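Ribose-5-phosphate isomerase RpiB (Thermotoga maritima, PDB 1O1X) probably interconverts ribose 5-phosphate and ribulose 5-phosphate, as an isomerase of the LacAB/RpiB family. Local coordinates at residues N32-K37 and W130-F135; R94-L99 and R105-H110. All blocks are in the same frame, centred on the assembly; numbering follows the deposited sequence. Where two conformers were deposited one is given.

Interaction 1: N32-K37 and W130-F135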
ATOM      1  N   ASN A  32     -12.396  13.527  15.474  1.00 12.10           N
ATOM      2  CA  ASN A  32     -13.629  14.206  15.089  1.00 11.85           C
ATOM      3  C   ASN A  32     -14.588  13.316  14.325  1.00 11.11           C
ATOM      4  O   ASN A  32     -15.778  13.429  14.463  1.00 10.44           O
ATOM      5  CB  ASN A  32     -13.291  15.447  14.306  1.00 12.41           C
ATOM      6  CG  ASN A  32     -12.610  16.504  15.163  1.00 15.77           C
ATOM      7  OD1 ASN A  32     -12.700  16.482  16.389  1.00 18.72           O
ATOM      8  ND2 ASN A  32     -11.890  17.419  14.512  1.00 19.44           N
ATOM      9  N   TYR A  33     -14.059  12.401  13.546  1.00 10.80           N
ATOM     10  CA  TYR A  33     -14.862  11.413  12.836  1.00 10.88           C
ATOM     11  C   TYR A  33     -15.611  10.538  13.825  1.00 11.10           C
ATOM     12  O   TYR A  33     -16.833  10.347  13.705  1.00 12.03           O
ATOM     13  CB  TYR A  33     -13.986  10.578  11.899  1.00 10.07           C
ATOM     14  CG  TYR A  33     -14.703   9.440  11.199  1.00 11.25           C
ATOM     15  CD1 TYR A  33     -15.618   9.694  10.188  1.00 12.48           C
ATOM     16  CD2 TYR A  33     -14.447   8.107  11.541  1.00 13.38           C
ATOM     17  CE1 TYR A  33     -16.272   8.658   9.531  1.00 14.89           C
ATOM     18  CE2 TYR A  33     -15.107   7.049  10.891  1.00 14.78           C
ATOM     19  CZ  TYR A  33     -16.009   7.347   9.887  1.00 15.43           C
ATOM     20  OH  TYR A  33     -16.671   6.367   9.217  1.00 18.16           O
ATOM     21  N   LEU A  34     -14.898  10.060  14.836  1.00 10.78           N
ATOM     22  CA  LEU A  34     -15.491   9.247  15.883  1.00 11.37           C
ATOM     23  C   LEU A  34     -16.524  10.015  16.685  1.00 11.25           C
ATOM     24  O   LEU A  34     -17.635   9.501  16.936  1.00 11.81           O
ATOM     25  CB  LEU A  34     -14.398   8.667  16.801  1.00 11.28           C
ATOM     26  CG  LEU A  34     -13.493   7.679  16.068  1.00 11.86           C
ATOM     27  CD1 LEU A  34     -12.297   7.357  16.928  1.00 13.42           C
ATOM     28  CD2 LEU A  34     -14.241   6.395  15.688  1.00 15.40           C
ATOM     29  N   LEU A  35     -16.167  11.229  17.100  1.00 11.37           N
ATOM     30  CA  LEU A  35     -17.083  12.076  17.856  1.00 11.73           C
ATOM     31  C   LEU A  35     -18.387  12.321  17.085  1.00 12.70           C
ATOM     32  O   LEU A  35     -19.466  12.336  17.664  1.00 11.65           O
ATOM     33  CB  LEU A  35     -16.423  13.403  18.260  1.00 11.55           C
ATOM     34  CG  LEU A  35     -15.298  13.336  19.283  1.00 11.11           C
ATOM     35  CD1 LEU A  35     -14.668  14.713  19.497  1.00 10.68           C
ATOM     36  CD2 LEU A  35     -15.781  12.802  20.640  1.00 11.43           C
ATOM     37  N   GLY A  36     -18.283  12.504  15.778  1.00 13.50           N
ATOM     38  CA  GLY A  36     -19.436  12.702  14.906  1.00 14.46           C
ATOM     39  C   GLY A  36     -20.363  11.494  14.814  1.00 14.15           C
ATOM     40  O   GLY A  36     -21.495  11.612  14.460  1.00 15.11           O
ATOM     41  N   LYS A  37     -19.895  10.321  15.158  1.00 14.87           N
ATOM     42  CA  LYS A  37     -20.743   9.140  15.230  1.00 15.52           C
ATOM     43  C   LYS A  37     -21.283   8.888  16.664  1.00 15.54           C
ATOM     44  O   LYS A  37     -21.931   7.869  16.910  1.00 16.86           O
ATOM     45  CB  LYS A  37     -19.926   7.931  14.749  1.00 17.72           C
ATOM     46  CG  LYS A  37     -19.688   7.894  13.243  1.00 20.85           C
ATOM     47  CD  LYS A  37     -18.624   6.893  12.900  1.00 28.40           C
ATOM     48  CE  LYS A  37     -18.959   6.167  11.560  1.00 33.67           C
ATOM     49  NZ  LYS A  37     -19.542   7.080  10.456  1.00 36.68           N
ATOM     50  N   TRP A 130     -12.012   4.391   6.954  1.00 11.49           N
ATOM     51  CA  TRP A 130     -12.394   3.042   6.590  1.00 12.21           C
ATOM     52  C   TRP A 130     -11.674   1.997   7.427  1.00 11.07           C
ATOM     53  O   TRP A 130     -12.278   0.972   7.795  1.00 11.31           O
ATOM     54  CB  TRP A 130     -12.116   2.694   5.121  1.00 12.21           C
ATOM     55  CG  TRP A 130     -12.743   3.587   4.123  1.00 16.50           C
ATOM     56  CD1 TRP A 130     -13.811   4.409   4.288  1.00 20.11           C
ATOM     57  CD2 TRP A 130     -12.302   3.755   2.765  1.00 17.96           C
ATOM     58  NE1 TRP A 130     -14.023   5.120   3.125  1.00 23.85           N
ATOM     59  CE2 TRP A 130     -13.102   4.743   2.184  1.00 22.08           C
ATOM     60  CE3 TRP A 130     -11.264   3.212   2.016  1.00 18.79           C
ATOM     61  CZ2 TRP A 130     -12.920   5.179   0.864  1.00 23.41           C
ATOM     62  CZ3 TRP A 130     -11.091   3.620   0.701  1.00 20.44           C
ATOM     63  CH2 TRP A 130     -11.906   4.604   0.146  1.00 21.52           C
ATOM     64  N   ILE A 131     -10.395   2.232   7.710  1.00 10.50           N
ATOM     65  CA  ILE A 131      -9.610   1.308   8.534  1.00  9.78           C
ATOM     66  C   ILE A 131     -10.184   1.273   9.947  1.00 10.91           C
ATOM     67  O   ILE A 131     -10.383   0.185  10.524  1.00 10.84           O
ATOM     68  CB  ILE A 131      -8.095   1.676   8.531  1.00  9.45           C
ATOM     69  CG1 ILE A 131      -7.493   1.513   7.121  1.00  8.54           C
ATOM     70  CG2 ILE A 131      -7.293   0.846   9.521  1.00 11.47           C
ATOM     71  CD1 ILE A 131      -6.134   2.172   6.968  1.00  9.40           C
ATOM     72  N   VAL A 132     -10.481   2.443  10.486  1.00 10.11           N
ATOM     73  CA  VAL A 132     -11.069   2.574  11.825  1.00 11.44           C
ATOM     74  C   VAL A 132     -12.423   1.854  11.907  1.00 12.24           C
ATOM     75  O   VAL A 132     -12.662   1.112  12.855  1.00 12.43           O
ATOM     76  CB  VAL A 132     -11.214   4.063  12.232  1.00 11.63           C
ATOM     77  CG1 VAL A 132     -12.114   4.227  13.469  1.00 14.56           C
ATOM     78  CG2 VAL A 132      -9.856   4.703  12.478  1.00 12.39           C
ATOM     79  N   ASP A 133     -13.300   2.066  10.919  1.00 12.69           N
ATOM     80  CA  ASP A 133     -14.623   1.444  10.889  1.00 13.27           C
ATOM     81  C   ASP A 133     -14.496  -0.090  10.873  1.00 12.87           C
ATOM     82  O   ASP A 133     -15.222  -0.792  11.578  1.00 12.19           O
ATOM     83  CB  ASP A 133     -15.394   1.820   9.634  1.00 13.79           C
ATOM     84  CG  ASP A 133     -15.926   3.252   9.637  1.00 18.24           C
ATOM     85  OD1 ASP A 133     -15.895   3.954  10.663  1.00 20.34           O
ATOM     86  OD2 ASP A 133     -16.415   3.707   8.582  1.00 26.12           O
ATOM     87  N   THR A 134     -13.567  -0.598  10.080  1.00 12.15           N
ATOM     88  CA  THR A 134     -13.312  -2.044  10.017  1.00 11.63           C
ATOM     89  C   THR A 134     -12.795  -2.603  11.357  1.00 11.92           C
ATOM     90  O   THR A 134     -13.265  -3.638  11.857  1.00 10.31           O
ATOM     91  CB  THR A 134     -12.295  -2.310   8.913  1.00 11.83           C
ATOM     92  OG1 THR A 134     -12.846  -1.858   7.675  1.00 10.53           O
ATOM     93  CG2 THR A 134     -12.041  -3.797   8.737  1.00 12.34           C
ATOM     94  N   PHE A 135     -11.830  -1.883  11.945  1.00 11.80           N
ATOM     95  CA  PHE A 135     -11.254  -2.255  13.219  1.00 12.21           C
ATOM     96  C   PHE A 135     -12.321  -2.350  14.316  1.00 12.67           C
ATOM     97  O   PHE A 135     -12.335  -3.294  15.087  1.00 12.40           O
ATOM     98  CB  PHE A 135     -10.168  -1.245  13.631  1.00 11.64           C
ATOM     99  CG  PHE A 135      -9.258  -1.741  14.716  1.00 12.41           C
ATOM    100  CD1 PHE A 135      -8.167  -2.560  14.405  1.00 11.80           C
ATOM    101  CD2 PHE A 135      -9.456  -1.374  16.039  1.00 11.68           C
ATOM    102  CE1 PHE A 135      -7.286  -2.977  15.403  1.00 11.51           C
ATOM    103  CE2 PHE A 135      -8.577  -1.829  17.040  1.00 12.19           C
ATOM    104  CZ  PHE A 135      -7.514  -2.616  16.717  1.00 11.62           C
TER

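Interaction 2: R94-L99 and R105-H110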
ATOM      1  N   ARG A  94      -2.057  -5.710  22.049  1.00 11.46           N
ATOM      2  CA  ARG A  94      -1.855  -6.189  20.678  1.00 10.42           C
ATOM      3  C   ARG A  94      -2.171  -5.009  19.754  1.00 10.84           C
ATOM      4  O   ARG A  94      -3.310  -4.738  19.414  1.00  9.70           O
ATOM      5  CB  ARG A  94      -2.705  -7.424  20.449  1.00 11.64           C
ATOM      6  CG  ARG A  94      -2.244  -8.646  21.272  1.00 11.80           C
ATOM      7  CD  ARG A  94      -3.089  -9.905  21.085  1.00 12.31           C
ATOM      8  NE  ARG A  94      -4.447  -9.611  21.480  1.00 11.75           N
ATOM      9  CZ  ARG A  94      -4.900  -9.553  22.724  1.00 12.70           C
ATOM     10  NH1 ARG A  94      -4.145  -9.857  23.752  1.00 11.63           N
ATOM     11  NH2 ARG A  94      -6.139  -9.142  22.929  1.00 13.48           N
ATOM     12  N   ALA A  95      -1.113  -4.252  19.436  1.00 11.02           N
ATOM     13  CA  ALA A  95      -1.193  -3.056  18.642  1.00 10.56           C
ATOM     14  C   ALA A  95      -0.827  -3.359  17.199  1.00 11.02           C
ATOM     15  O   ALA A  95       0.303  -3.831  16.900  1.00 10.76           O
ATOM     16  CB  ALA A  95      -0.271  -1.985  19.224  1.00 10.35           C
ATOM     17  N   ALA A  96      -1.759  -3.065  16.287  1.00 11.25           N
ATOM     18  CA  ALA A  96      -1.649  -3.476  14.888  1.00 11.83           C
ATOM     19  C   ALA A  96      -1.555  -2.266  13.954  1.00 11.94           C
ATOM     20  O   ALA A  96      -2.505  -1.496  13.818  1.00 11.88           O
ATOM     21  CB  ALA A  96      -2.855  -4.331  14.483  1.00 12.57           C
ATOM     22  N   LEU A  97      -0.429  -2.162  13.271  1.00 11.70           N
ATOM     23  CA  LEU A  97      -0.156  -1.135  12.260  1.00 11.64           C
ATOM     24  C   LEU A  97      -0.881  -1.560  10.966  1.00 12.61           C
ATOM     25  O   LEU A  97      -0.505  -2.558  10.321  1.00 12.61           O
ATOM     26  CB  LEU A  97       1.358  -1.034  12.058  1.00 12.18           C
ATOM     27  CG  LEU A  97       1.891  -0.072  11.001  1.00 16.27           C
ATOM     28  CD1 LEU A  97       1.250   1.265  11.108  1.00 20.40           C
ATOM     29  CD2 LEU A  97       3.426   0.041  11.037  1.00 17.68           C
ATOM     30  N   CYS A  98      -1.930  -0.837  10.606  1.00 12.37           N
ATOM     31  CA  CYS A  98      -2.768  -1.186   9.468  1.00 13.25           C
ATOM     32  C   CYS A  98      -2.768  -0.077   8.446  1.00 13.71           C
ATOM     33  O   CYS A  98      -3.086   1.085   8.771  1.00 13.66           O
ATOM     34  CB  CYS A  98      -4.197  -1.449   9.942  1.00 13.73           C
ATOM     35  SG  CYS A  98      -4.369  -2.808  11.140  1.00 14.62           S
ATOM     36  N   LEU A  99      -2.425  -0.425   7.213  1.00 13.78           N
ATOM     37  CA  LEU A  99      -2.356   0.562   6.129  1.00 14.24           C
ATOM     38  C   LEU A  99      -3.558   0.527   5.197  1.00 13.02           C
ATOM     39  O   LEU A  99      -3.721   1.389   4.326  1.00 12.30           O
ATOM     40  CB  LEU A  99      -1.077   0.376   5.322  0.65 14.81           C
ATOM     41  CG  LEU A  99       0.015   1.371   5.720  0.65 18.53           C
ATOM     42  CD1 LEU A  99       0.425   1.138   7.183  0.65 17.29           C
ATOM     43  CD2 LEU A  99       1.216   1.246   4.756  0.65 21.34           C
ATOM     44  N   ARG A 105      -9.149  -5.718   9.508  1.00 10.16           N
ATOM     45  CA  ARG A 105     -10.028  -6.872   9.617  1.00 10.75           C
ATOM     46  C   ARG A 105      -9.255  -8.069  10.224  1.00 10.01           C
ATOM     47  O   ARG A 105      -9.699  -8.676  11.172  1.00 10.08           O
ATOM     48  CB  ARG A 105     -10.648  -7.229   8.258  1.00 10.51           C
ATOM     49  CG  ARG A 105     -11.425  -8.553   8.229  1.00 13.88           C
ATOM     50  CD  ARG A 105     -12.010  -8.857   6.878  1.00 16.52           C
ATOM     51  NE  ARG A 105     -10.989  -9.058   5.831  1.00 20.97           N
ATOM     52  CZ  ARG A 105     -10.278 -10.189   5.608  1.00 24.93           C
ATOM     53  NH1 ARG A 105     -10.440 -11.257   6.379  1.00 24.99           N
ATOM     54  NH2 ARG A 105      -9.399 -10.245   4.594  1.00 24.29           N
ATOM     55  N   LEU A 106      -8.103  -8.398   9.660  1.00 10.81           N
ATOM     56  CA  LEU A 106      -7.323  -9.513  10.139  1.00 11.20           C
ATOM     57  C   LEU A 106      -6.716  -9.248  11.526  1.00 10.69           C
ATOM     58  O   LEU A 106      -6.649 -10.142  12.340  1.00 10.14           O
ATOM     59  CB  LEU A 106      -6.259  -9.921   9.099  1.00 13.36           C
ATOM     60  CG  LEU A 106      -6.809 -10.607   7.829  1.00 14.58           C
ATOM     61  CD1 LEU A 106      -5.758 -10.805   6.809  1.00 19.58           C
ATOM     62  CD2 LEU A 106      -7.460 -11.915   8.164  1.00 17.90           C
ATOM     63  N   ALA A 107      -6.314  -8.017  11.808  1.00 10.27           N
ATOM     64  CA  ALA A 107      -5.811  -7.661  13.121  1.00 10.44           C
ATOM     65  C   ALA A 107      -6.838  -8.047  14.207  1.00 10.30           C
ATOM     66  O   ALA A 107      -6.463  -8.545  15.266  1.00  9.32           O
ATOM     67  CB  ALA A 107      -5.483  -6.167  13.202  1.00 10.56           C
ATOM     68  N   ARG A 108      -8.118  -7.827  13.918  1.00  9.59           N
ATOM     69  CA  ARG A 108      -9.195  -8.164  14.825  1.00 10.01           C
ATOM     70  C   ARG A 108      -9.557  -9.642  14.819  1.00 10.22           C
ATOM     71  O   ARG A 108      -9.606 -10.275  15.867  1.00 10.09           O
ATOM     72  CB  ARG A 108     -10.414  -7.322  14.464  1.00 10.32           C
ATOM     73  CG  ARG A 108     -10.214  -5.805  14.755  1.00 11.16           C
ATOM     74  CD  ARG A 108     -10.179  -5.397  16.249  1.00 11.64           C
ATOM     75  NE  ARG A 108     -11.324  -5.995  16.893  1.00 10.92           N
ATOM     76  CZ  ARG A 108     -11.340  -6.831  17.911  1.00 10.91           C
ATOM     77  NH1 ARG A 108     -10.258  -7.136  18.594  1.00 12.44           N
ATOM     78  NH2 ARG A 108     -12.492  -7.384  18.229  1.00 10.64           N
ATOM     79  N   SER A 109      -9.774 -10.184  13.619  1.00 10.67           N
ATOM     80  CA  SER A 109     -10.210 -11.575  13.394  1.00 11.36           C
ATOM     81  C   SER A 109      -9.204 -12.579  13.919  1.00 11.50           C
ATOM     82  O   SER A 109      -9.596 -13.569  14.564  1.00 10.26           O
ATOM     83  CB  SER A 109     -10.389 -11.861  11.894  1.00 11.19           C
ATOM     84  OG  SER A 109     -11.522 -11.172  11.454  1.00 16.58           O
ATOM     85  N   HIS A 110      -7.921 -12.324  13.607  1.00 10.95           N
ATOM     86  CA  HIS A 110      -6.843 -13.245  13.946  1.00 11.07           C
ATOM     87  C   HIS A 110      -6.015 -12.864  15.158  1.00 11.39           C
ATOM     88  O   HIS A 110      -5.589 -13.738  15.909  1.00 12.80           O
ATOM     89  CB  HIS A 110      -5.940 -13.439  12.718  1.00 10.61           C
ATOM     90  CG  HIS A 110      -6.631 -14.071  11.557  1.00 10.90           C
ATOM     91  ND1 HIS A 110      -5.959 -14.477  10.424  1.00 13.41           N
ATOM     92  CD2 HIS A 110      -7.928 -14.432  11.375  1.00 12.54           C
ATOM     93  CE1 HIS A 110      -6.816 -15.037   9.587  1.00 13.97           C
ATOM     94  NE2 HIS A 110      -8.017 -15.016  10.139  1.00 11.33           N
TER

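Interaction 1: N32-K37 and W130-F135
The edge of the Tyr33 ring meets Asp133: OD1 lies in the ring plane, 3.2 Å from Tyr33 CE2, while Lys37 CD sits 3.9 Å above one ring face, displaced toward the rim. Phe129 also stacks with this ring. The carboxylate plane is turned 34° from the ring plane, and Asp133 OD2 accepts from Tyr33 OH at 2.7 Å through its syn lone pair, on the side of OD1. Reaching this acceptor depends on Tyr33 holding CG anti to the backbone N (chi1 175°), which sends the ring across to helix 125-137. That helix and helix 24-36 pack side by side in an alpha/beta fold; within 32-37 and 130-135 the nearest CA atoms are those of Leu34 and Val132, 9.0 Å apart. Between them Leu34 CD2 touches Val132 CG1 at 3.8 Å; underneath, Leu34 rests on Val41 and Val132 on Leu116, both from the parallel sheet. Lys37 bends over the tyrosine, its NZ making a weak bond to Tyr33 OH. With NZ 4.8 Å from Asp133 OD1, the lysine may favour the charged carboxylate through space without pairing. A phenylalanine in place of Tyr33 would probably leave Asp133 OD2 without its donor and Lys37 NZ without its weak acceptor.

Interaction 2: R94-L99 and R105-H110
Cys98 touches Ala107 with its sulfur. Its CB is still 5.9 Å from Ala107 CB, but SG, placed anti to the carbonyl carbon (chi1 -60°), shortens the gap to 4.1 Å. The same sulfur lies 4.0 Å from Ala96 CB, so it packs beside the second, tighter contact: Ala96 CB meets Ala107 CB at 3.5 Å, closer than usual for two methyl carbons. Ala96 and Cys98 are two residues apart and both direct CB at the helix, whereas Leu97 between them points away, the alternation of an extended chain. Small side chains permit a close approach, with the CA atoms of Ala96 and Ala107 6.2 Å apart. Leu106 CD2 lies 3.5 Å above the ring plane of His110, four residues on and the predicted proton donor, offset to the rim. Arg94 NH2 and Arg108 NH1 stay 6.3 Å apart, and each bonds to Asn112, through its backbone O and its OD1 respectively. Strand 95-97 and helix 101-109 form the first two elements of a beta-alpha-beta unit completed by strand 115-117, whose Leu116 touches Cys98; Ile131 of helix 125-137 packs against the same cysteine, and Leu81 of the fourth subunit reaches both alanines.

In the fold
Interactions 1 and 2 have centres 15 Å apart in one alpha/beta domain. Along the chain, interaction 2 is nested: 94-99 and 105-110 both fall between 32-37 and 130-135. Interaction 1 joins helix 24-36 to helix 125-137, while interaction 2 sets helix 101-109 against strand 95-97, the strand at the opposite end of the five-stranded sheet from 40-43. Helix 125-137 connects them, as Ile131 CD1 comes within 3.5 Å of Leu99 C and Thr134 CG2 within 3.6 Å of Arg105 N. It thus touches both helix 24-36 and the 94-99/105-110 pair. Segment 105-110 carries His110, the predicted proton donor; both contacts reach other subunits, segment 130-135 through Trp130 and interaction 2 through Ala96 and Ala107.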